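Local coordinates for protein thioredoxin Reductase (Burkholderia cenocepacia, PDB 4F82) that probably reduces hydrogen peroxide and organic hydroperoxides to water and alcohols as a thiol-specific peroxidase of the peroxiredoxin family, at residues 22-26 against 34-38. Numbering follows the deposited sequence.
Sequences FEFID and LGPNA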
# COMPACT_ATOMS: atom_id res chain seq x y z
N PHE A 22 7.46 -9.36 5.69
CA PHE A 22 8.25 -9.49 4.47
C PHE A 22 9.19 -8.29 4.29
O PHE A 22 8.80 -7.11 4.49
CB PHE A 22 7.33 -9.59 3.20
CG PHE A 22 6.52 -10.87 3.09
CD1 PHE A 22 6.82 -11.83 2.13
CD2 PHE A 22 5.41 -11.09 3.91
CE1 PHE A 22 6.06 -13.02 2.03
CE2 PHE A 22 4.63 -12.30 3.80
CZ PHE A 22 4.95 -13.24 2.86
N GLU A 23 10.41 -8.57 3.85
CA GLU A 23 11.36 -7.51 3.46
C GLU A 23 11.80 -7.72 2.03
O GLU A 23 12.16 -8.84 1.63
CB GLU A 23 12.57 -7.48 4.40
CG GLU A 23 13.62 -6.45 4.00
CD GLU A 23 14.83 -6.49 4.88
OE1 GLU A 23 15.16 -7.58 5.43
OE2 GLU A 23 15.49 -5.42 5.00
N PHE A 24 11.76 -6.65 1.24
CA PHE A 24 12.12 -6.74 -0.16
C PHE A 24 13.64 -6.71 -0.24
O PHE A 24 14.25 -5.78 0.29
CB PHE A 24 11.50 -5.56 -0.93
CG PHE A 24 11.62 -5.68 -2.43
CD1 PHE A 24 10.56 -6.20 -3.19
CD2 PHE A 24 12.78 -5.29 -3.09
CE1 PHE A 24 10.64 -6.32 -4.59
CE2 PHE A 24 12.89 -5.40 -4.50
CZ PHE A 24 11.80 -5.90 -5.25
N ILE A 25 14.24 -7.72 -0.87
CA ILE A 25 15.69 -7.83 -0.91
C ILE A 25 16.15 -7.75 -2.37
O ILE A 25 15.79 -8.61 -3.16
CB ILE A 25 16.16 -9.20 -0.37
CG1 ILE A 25 15.67 -9.46 1.07
CG2 ILE A 25 17.67 -9.29 -0.44
CD1 ILE A 25 16.06 -8.38 2.07
N ASP A 26 16.92 -6.73 -2.74
CA ASP A 26 17.22 -6.57 -4.17
C ASP A 26 18.63 -7.04 -4.58
O ASP A 26 18.88 -7.30 -5.75
CB ASP A 26 16.94 -5.13 -4.63
CG ASP A 26 17.92 -4.12 -4.05
OD1 ASP A 26 19.13 -4.30 -4.23
OD2 ASP A 26 17.48 -3.15 -3.42
N LEU A 34 15.41 -12.90 -4.62
CA LEU A 34 15.22 -11.51 -5.04
C LEU A 34 13.76 -11.11 -4.86
O LEU A 34 12.84 -11.87 -5.22
CB LEU A 34 15.67 -11.27 -6.49
CG LEU A 34 17.18 -11.44 -6.78
CD1 LEU A 34 17.48 -11.43 -8.31
CD2 LEU A 34 18.07 -10.43 -6.03
N GLY A 35 13.55 -9.94 -4.28
CA GLY A 35 12.20 -9.47 -4.02
C GLY A 35 11.78 -9.76 -2.60
O GLY A 35 12.63 -9.79 -1.69
N PRO A 36 10.48 -9.99 -2.40
CA PRO A 36 9.95 -10.17 -1.04
C PRO A 36 10.42 -11.47 -0.38
O PRO A 36 10.41 -12.55 -0.98
CB PRO A 36 8.43 -10.18 -1.27
CG PRO A 36 8.27 -10.68 -2.69
CD PRO A 36 9.41 -10.02 -3.42
N ASN A 37 10.89 -11.34 0.86
CA ASN A 37 11.31 -12.49 1.65
C ASN A 37 10.51 -12.53 2.95
O ASN A 37 10.51 -11.55 3.70
CB ASN A 37 12.80 -12.39 1.96
CG ASN A 37 13.67 -12.76 0.78
OD1 ASN A 37 14.35 -13.79 0.79
ND2 ASN A 37 13.67 -11.91 -0.23
N ALA A 38 9.86 -13.65 3.24
CA ALA A 38 9.10 -13.78 4.49
C ALA A 38 10.06 -14.01 5.65
O ALA A 38 11.06 -14.68 5.47
CB ALA A 38 8.15 -14.96 4.40
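A beta hairpin pairs strand 22-25 with strand 35-38, and the face bearing Phe22, Phe24, Pro36 and Ala38 carries two CH-pi contacts. Ala38 CB sits over one face of the Phe22 ring, 3.7 Å from Phe22 CE1. Further along, the Phe24 ring lies flat over the backbone of Gly35, with Phe24 CE1 3.6 Å from Gly35 CA; Phe24 CG is anti to the backbone N (chi1 -171°), which lays the ring across Gly35 and puts Phe24 CD1 4.0 Å from Pro36 CD. Four backbone hydrogen bonds tie the antiparallel strands at the pairs Glu23–Asn37 and Ile25–Gly35, the shortest running 2.7 Å from Ile25 N to Gly35 O. In this peroxiredoxin the hairpin lies at the surface, where strand 20-25 also pairs with strand 111-114 and Phe22, Phe24 and Pro36 pack against helix 94-103. On the other face, the side chains of Asn37 and Ile25 cross at about a right angle, Asn37 ND2 3.4 Å from Ile25 CG1. Asn37 ND2 bonds Thr33 O and, weakly, Gly35 O at 2.8 Å, so the carbonyl of Gly35 receives both Ile25 N and the amide. Glu23 OE1 turns to a salt bridge with Arg111.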